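Side-chain contacts in oxidoreductase (Azotobacter vinelandii, PDB 7D5M), which binds NAD+ and probably oxidises a sugar or polyol substrate, in the manner of inositol dehydrogenases: residues 273-276 / 281-284; 73-78 / 101-106. All coordinates share one frame; numbering follows the deposited sequence.

How the contacts relate
Followed from the N terminus, the chain first closes contact 2, where helix 71-78 meets helix 97-106 after an excursion through strand 87-91; both segments belong to the NAD-binding Rossmann fold. The chain then completes the five-stranded parallel sheet and enters the C-terminal alpha/beta domain, where contact 1 closes the short turn of the hairpin formed by strands 271-277 and 280-285. The two loops follow one another in series and neither nest nor cross. The centres of the two contacts lie about 42 Å apart, on opposite sides of the chain's centre; contact 2 ties helices of the nucleotide-binding domain and contact 1 ties neighbouring strands of the large mixed sheet.

Contact 1 of 2, residues 273-276 / 281-284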
ATOM      1  N   ILE A 273       6.238   4.188  14.432  1.00 10.43           N
ATOM      2  CA  ILE A 273       7.290   5.131  14.881  1.00 10.15           C
ATOM      3  C   ILE A 273       8.012   5.634  13.637  1.00  9.80           C
ATOM      4  O   ILE A 273       8.417   4.828  12.798  1.00  9.02           O
ATOM      5  CB  ILE A 273       8.244   4.509  15.914  1.00 10.28           C
ATOM      6  CG1 ILE A 273       9.350   5.500  16.286  1.00 10.82           C
ATOM      7  CG2 ILE A 273       8.813   3.179  15.449  1.00 10.36           C
ATOM      8  CD1 ILE A 273      10.033   5.186  17.583  1.00 10.50           C
ATOM      9  N   ARG A 274       8.088   6.952  13.503  1.00  9.61           N
ATOM     10  CA  ARG A 274       8.842   7.594  12.406  1.00  9.81           C
ATOM     11  C   ARG A 274       9.929   8.433  13.065  1.00 10.22           C
ATOM     12  O   ARG A 274       9.595   9.297  13.890  1.00 10.44           O
ATOM     13  CB  ARG A 274       7.933   8.448  11.521  1.00  9.90           C
ATOM     14  CG  ARG A 274       8.651   9.085  10.340  1.00 10.00           C
ATOM     15  CD  ARG A 274       7.720   9.898   9.455  1.00 10.31           C
ATOM     16  NE  ARG A 274       8.402  10.439   8.294  1.00 10.30           N
ATOM     17  CZ  ARG A 274       8.637   9.791   7.159  1.00 10.37           C
ATOM     18  NH1 ARG A 274       8.243   8.537   6.982  1.00 10.20           N
ATOM     19  NH2 ARG A 274       9.272  10.410   6.181  1.00 10.52           N
ATOM     20  N   VAL A 275      11.177   8.151  12.742  1.00 10.00           N
ATOM     21  CA  VAL A 275      12.322   8.965  13.219  1.00 10.29           C
ATOM     22  C   VAL A 275      12.773   9.805  12.036  1.00 10.08           C
ATOM     23  O   VAL A 275      13.100   9.222  10.992  1.00 10.47           O
ATOM     24  CB  VAL A 275      13.458   8.090  13.771  1.00 10.50           C
ATOM     25  CG1 VAL A 275      14.603   8.951  14.276  1.00 10.66           C
ATOM     26  CG2 VAL A 275      12.958   7.150  14.852  1.00 10.70           C
ATOM     27  N   ILE A 276      12.778  11.127  12.208  1.00 10.46           N
ATOM     28  CA  ILE A 276      13.058  12.092  11.115  1.00 11.27           C
ATOM     29  C   ILE A 276      14.371  12.807  11.427  1.00 11.23           C
ATOM     30  O   ILE A 276      14.449  13.492  12.458  1.00 11.39           O
ATOM     31  CB  ILE A 276      11.888  13.077  10.947  1.00 11.36           C
ATOM     32  CG1 ILE A 276      10.567  12.320  10.774  1.00 12.25           C
ATOM     33  CG2 ILE A 276      12.182  14.029   9.794  1.00 11.44           C
ATOM     34  CD1 ILE A 276       9.344  13.142  11.003  1.00 13.29           C
ATOM     35  N   SER A 281      14.507   9.844   6.878  1.00 10.83           N
ATOM     36  CA  SER A 281      13.578   9.303   7.895  1.00 10.77           C
ATOM     37  C   SER A 281      13.549   7.778   7.809  1.00 11.05           C
ATOM     38  O   SER A 281      13.838   7.217   6.749  1.00 10.68           O
ATOM     39  CB  SER A 281      12.195   9.867   7.737  1.00 10.70           C
ATOM     40  OG  SER A 281      12.197  11.279   7.888  1.00 10.47           O
ATOM     41  N   LEU A 282      13.229   7.123   8.918  1.00 11.19           N
ATOM     42  CA  LEU A 282      12.801   5.712   8.869  1.00 11.42           C
ATOM     43  C   LEU A 282      11.438   5.616   9.543  1.00 11.09           C
ATOM     44  O   LEU A 282      11.107   6.462  10.392  1.00 10.62           O
ATOM     45  CB  LEU A 282      13.855   4.779   9.473  1.00 12.93           C
ATOM     46  CG  LEU A 282      14.325   5.052  10.888  1.00 13.69           C
ATOM     47  CD1 LEU A 282      13.325   4.551  11.916  1.00 14.20           C
ATOM     48  CD2 LEU A 282      15.678   4.390  11.112  1.00 13.49           C
ATOM     49  N   GLU A 283      10.657   4.612   9.168  1.00 10.80           N
ATOM     50  CA  GLU A 283       9.310   4.432   9.753  1.00 10.74           C
ATOM     51  C   GLU A 283       8.961   2.949   9.804  1.00 10.41           C
ATOM     52  O   GLU A 283       9.155   2.244   8.812  1.00 10.32           O
ATOM     53  CB  GLU A 283       8.258   5.224   8.988  1.00 11.40           C
ATOM     54  CG  GLU A 283       6.884   5.153   9.644  1.00 12.06           C
ATOM     55  CD  GLU A 283       5.834   6.071   9.040  1.00 13.06           C
ATOM     56  OE1 GLU A 283       6.216   7.083   8.433  1.00 13.81           O
ATOM     57  OE2 GLU A 283       4.629   5.766   9.189  1.00 13.81           O
ATOM     58  N   TRP A 284       8.433   2.529  10.945  1.00 10.16           N
ATOM     59  CA  TRP A 284       8.079   1.118  11.228  1.00 10.16           C
ATOM     60  C   TRP A 284       6.647   1.077  11.743  1.00 10.44           C
ATOM     61  O   TRP A 284       6.272   1.965  12.510  1.00 10.40           O
ATOM     62  CB  TRP A 284       9.065   0.527  12.233  1.00 10.04           C
ATOM     63  CG  TRP A 284       8.870  -0.931  12.515  1.00  9.74           C
ATOM     64  CD1 TRP A 284       9.360  -1.976  11.792  1.00  9.61           C
ATOM     65  CD2 TRP A 284       8.156  -1.508  13.624  1.00  9.70           C
ATOM     66  NE1 TRP A 284       8.982  -3.162  12.361  1.00  9.68           N
ATOM     67  CE2 TRP A 284       8.260  -2.911  13.493  1.00  9.64           C
ATOM     68  CE3 TRP A 284       7.411  -0.992  14.696  1.00 10.00           C
ATOM     69  CZ2 TRP A 284       7.662  -3.796  14.390  1.00 10.24           C
ATOM     70  CZ3 TRP A 284       6.837  -1.867  15.593  1.00 10.02           C
ATOM     71  CH2 TRP A 284       6.968  -3.250  15.450  1.00 10.21           C
TER
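Arg274 and Glu283 both set CG anti to the backbone N (chi1 -178° and -175°), and their extended chains converge on the sheet face they share with Ile276 and Ser281. There Arg274 NH1 donates to Glu283 OE1 at 2.9 Å, a salt bridge in which OE1 is met nearly along its C-O axis although the two planes stand 83° apart. Ser281 CB lies over one guanidinium face, 3.4 Å from Arg274 NH2. This face meets the second subunit: Arg274 NE bonds to Asn264 OD1 and Ser281 OG to Ala265 O of that subunit. A leucine in place of Arg274 would probably leave Glu283 OE1 without its charged mate and Glu295, the other acid it bridges, without this partner. On the other face Val275 CG2 touches Leu282 CD1 at 3.9 Å, side by side. Between the two faces, paired backbone bonds join Ile273 to Trp284 and Val275 to Leu282, the hydrogen-bonded pairs of an antiparallel hairpin; Val275 N reaches Leu282 O at 2.9 Å. In the mixed sheet of the C-terminal domain, strand 165-173 flanks residues 273-276 and strand 291-296 flanks residues 281-284, while helices 148-158 and 202-217 pack on the face of Val275 and Leu282.

Contact 2 of 2, residues 73-78 / 101-106; sequences TLFEQE and TRAALE
The ring of Phe75 comes obliquely against the backbone of the neighbouring helix at Ala103 C and Ala104 N. Its far end does the touching: CE2 comes within 3.5 Å of Ala104 N, and CZ lies 3.6 Å from Ala104 CB. Ala103 adds a looser contact, its CB standing 4.0 Å from Phe75 CE2. The ring gets there because CG lies anti to the carbonyl carbon (chi1 -57°), which carries it from helix 71-78 across to the next helix. The small side chains of both alanines probably allow the ring to come this near to the backbone of helix 97-106. The second flat group, the guanidinium of Arg102, belongs to that helix alone: the carboxylate of Glu106, one turn on, sits at its edge. Arg102 NE points almost straight at Glu106 OE2 (2.9 Å, 176° at the hydrogen), in the guanidinium plane but from above the plane of the carboxylate. Val88 of strand 87-91 touches both Phe75 and Ala104, placing the pair against the Rossmann sheet, and Leu109 also packs on Phe75. No hydrogen bond or salt bridge joins the two segments, so their association here rests on van der Waals contact of one aromatic ring with the methyls and backbone of two alanines, while the ion pair of Arg102 and Glu106 stays within one helix.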
ATOM      1  N   THR A  73       2.134 -18.649  48.100  1.00 16.20           N
ATOM      2  CA  THR A  73       2.222 -20.121  48.271  1.00 15.99           C
ATOM      3  C   THR A  73       3.150 -20.690  47.199  1.00 15.41           C
ATOM      4  O   THR A  73       4.003 -21.529  47.525  1.00 15.40           O
ATOM      5  CB  THR A  73       0.849 -20.787  48.209  1.00 16.86           C
ATOM      6  OG1 THR A  73       0.062 -20.104  49.188  1.00 17.14           O
ATOM      7  CG2 THR A  73       0.934 -22.276  48.465  1.00 16.56           C
ATOM      8  N   LEU A  74       2.982 -20.248  45.951  1.00 14.53           N
ATOM      9  CA  LEU A  74       3.878 -20.671  44.850  1.00 14.26           C
ATOM     10  C   LEU A  74       5.336 -20.494  45.292  1.00 14.11           C
ATOM     11  O   LEU A  74       6.087 -21.481  45.229  1.00 14.01           O
ATOM     12  CB  LEU A  74       3.566 -19.841  43.606  1.00 14.03           C
ATOM     13  CG  LEU A  74       4.609 -19.899  42.494  1.00 13.80           C
ATOM     14  CD1 LEU A  74       4.614 -21.256  41.808  1.00 13.97           C
ATOM     15  CD2 LEU A  74       4.344 -18.790  41.491  1.00 13.83           C
ATOM     16  N   PHE A  75       5.726 -19.295  45.733  1.00 14.72           N
ATOM     17  CA  PHE A  75       7.140 -18.976  46.059  1.00 15.43           C
ATOM     18  C   PHE A  75       7.568 -19.799  47.281  1.00 16.60           C
ATOM     19  O   PHE A  75       8.656 -20.390  47.225  1.00 17.06           O
ATOM     20  CB  PHE A  75       7.360 -17.475  46.262  1.00 14.92           C
ATOM     21  CG  PHE A  75       6.967 -16.619  45.083  1.00 14.49           C
ATOM     22  CD1 PHE A  75       6.891 -17.154  43.805  1.00 14.16           C
ATOM     23  CD2 PHE A  75       6.676 -15.275  45.250  1.00 14.83           C
ATOM     24  CE1 PHE A  75       6.519 -16.363  42.727  1.00 13.89           C
ATOM     25  CE2 PHE A  75       6.306 -14.487  44.170  1.00 14.52           C
ATOM     26  CZ  PHE A  75       6.219 -15.034  42.913  1.00 13.94           C
ATOM     27  N   GLU A  76       6.732 -19.878  48.320  1.00 18.66           N
ATOM     28  CA  GLU A  76       7.091 -20.570  49.591  1.00 19.54           C
ATOM     29  C   GLU A  76       7.242 -22.076  49.335  1.00 18.99           C
ATOM     30  O   GLU A  76       8.257 -22.639  49.788  1.00 19.83           O
ATOM     31  CB  GLU A  76       6.062 -20.293  50.694  1.00 22.27           C
ATOM     32  CG  GLU A  76       6.307 -21.100  51.966  1.00 25.12           C
ATOM     33  CD  GLU A  76       5.331 -20.851  53.110  1.00 29.60           C
ATOM     34  OE1 GLU A  76       4.177 -20.432  52.836  1.00 31.07           O
ATOM     35  OE2 GLU A  76       5.732 -21.077  54.284  1.00 33.71           O
ATOM     36  N   GLN A  77       6.281 -22.699  48.647  1.00 17.72           N
ATOM     37  CA  GLN A  77       6.263 -24.170  48.404  1.00 17.52           C
ATOM     38  C   GLN A  77       7.393 -24.538  47.441  1.00 17.05           C
ATOM     39  O   GLN A  77       8.066 -25.562  47.673  1.00 17.32           O
ATOM     40  CB  GLN A  77       4.904 -24.630  47.875  1.00 18.56           C
ATOM     41  CG  GLN A  77       3.796 -24.598  48.920  1.00 20.60           C
ATOM     42  CD  GLN A  77       4.142 -25.440  50.123  1.00 22.62           C
ATOM     43  OE1 GLN A  77       4.507 -26.611  50.003  1.00 24.98           O
ATOM     44  NE2 GLN A  77       4.053 -24.837  51.294  1.00 24.86           N
ATOM     45  N   GLU A  78       7.608 -23.737  46.392  1.00 16.44           N
ATOM     46  CA  GLU A  78       8.651 -24.050  45.383  1.00 16.39           C
ATOM     47  C   GLU A  78      10.039 -23.973  46.035  1.00 16.68           C
ATOM     48  O   GLU A  78      10.894 -24.788  45.674  1.00 16.42           O
ATOM     49  CB  GLU A  78       8.488 -23.145  44.157  1.00 15.77           C
ATOM     50  CG  GLU A  78       7.315 -23.572  43.289  1.00 15.51           C
ATOM     51  CD  GLU A  78       7.546 -24.869  42.530  1.00 15.41           C
ATOM     52  OE1 GLU A  78       8.607 -24.969  41.848  1.00 15.03           O
ATOM     53  OE2 GLU A  78       6.675 -25.777  42.624  1.00 14.65           O
ATOM     54  N   THR A 101       5.960  -8.909  42.001  1.00 12.55           N
ATOM     55  CA  THR A 101       7.379  -8.727  41.595  1.00 13.12           C
ATOM     56  C   THR A 101       8.242  -8.584  42.858  1.00 13.48           C
ATOM     57  O   THR A 101       9.285  -9.261  42.950  1.00 13.29           O
ATOM     58  CB  THR A 101       7.545  -7.549  40.630  1.00 13.18           C
ATOM     59  OG1 THR A 101       6.753  -7.832  39.476  1.00 13.41           O
ATOM     60  CG2 THR A 101       8.974  -7.339  40.181  1.00 13.55           C
ATOM     61  N   ARG A 102       7.825  -7.739  43.802  1.00 13.33           N
ATOM     62  CA  ARG A 102       8.586  -7.514  45.056  1.00 14.18           C
ATOM     63  C   ARG A 102       8.797  -8.853  45.770  1.00 13.03           C
ATOM     64  O   ARG A 102       9.954  -9.158  46.134  1.00 13.36           O
ATOM     65  CB  ARG A 102       7.873  -6.535  45.990  1.00 15.04           C
ATOM     66  CG  ARG A 102       8.700  -6.225  47.227  1.00 16.76           C
ATOM     67  CD  ARG A 102       7.984  -5.353  48.237  1.00 18.13           C
ATOM     68  NE  ARG A 102       8.934  -5.018  49.289  1.00 20.66           N
ATOM     69  CZ  ARG A 102       8.943  -3.887  49.982  1.00 21.50           C
ATOM     70  NH1 ARG A 102       8.028  -2.955  49.763  1.00 21.44           N
ATOM     71  NH2 ARG A 102       9.872  -3.700  50.909  1.00 23.38           N
ATOM     72  N   ALA A 103       7.725  -9.614  45.979  1.00 12.59           N
ATOM     73  CA  ALA A 103       7.770 -10.914  46.692  1.00 12.46           C
ATOM     74  C   ALA A 103       8.707 -11.881  45.939  1.00 12.25           C
ATOM     75  O   ALA A 103       9.509 -12.577  46.597  1.00 12.28           O
ATOM     76  CB  ALA A 103       6.386 -11.481  46.828  1.00 12.91           C
ATOM     77  N   ALA A 104       8.634 -11.926  44.605  1.00 11.94           N
ATOM     78  CA  ALA A 104       9.458 -12.855  43.796  1.00 12.34           C
ATOM     79  C   ALA A 104      10.937 -12.488  43.988  1.00 12.60           C
ATOM     80  O   ALA A 104      11.758 -13.389  44.239  1.00 12.06           O
ATOM     81  CB  ALA A 104       9.054 -12.824  42.336  1.00 12.56           C
ATOM     82  N   LEU A 105      11.260 -11.197  43.922  1.00 13.06           N
ATOM     83  CA  LEU A 105      12.651 -10.693  44.043  1.00 14.02           C
ATOM     84  C   LEU A 105      13.197 -11.020  45.438  1.00 14.36           C
ATOM     85  O   LEU A 105      14.346 -11.452  45.537  1.00 14.73           O
ATOM     86  CB  LEU A 105      12.644  -9.176  43.839  1.00 14.17           C
ATOM     87  CG  LEU A 105      12.190  -8.703  42.463  1.00 14.93           C
ATOM     88  CD1 LEU A 105      12.359  -7.201  42.310  1.00 14.89           C
ATOM     89  CD2 LEU A 105      12.926  -9.459  41.380  1.00 15.55           C
ATOM     90  N   GLU A 106      12.396 -10.767  46.471  1.00 16.55           N
ATOM     91  CA  GLU A 106      12.789 -11.032  47.883  1.00 17.52           C
ATOM     92  C   GLU A 106      12.965 -12.542  48.080  1.00 18.55           C
ATOM     93  O   GLU A 106      13.813 -12.916  48.918  1.00 20.29           O
ATOM     94  CB  GLU A 106      11.777 -10.397  48.833  1.00 18.35           C
ATOM     95  CG  GLU A 106      12.008  -8.908  48.993  1.00 19.72           C
ATOM     96  CD  GLU A 106      10.903  -8.123  49.678  1.00 20.51           C
ATOM     97  OE1 GLU A 106       9.849  -8.712  49.976  1.00 23.16           O
ATOM     98  OE2 GLU A 106      11.108  -6.913  49.896  1.00 22.03           O
TER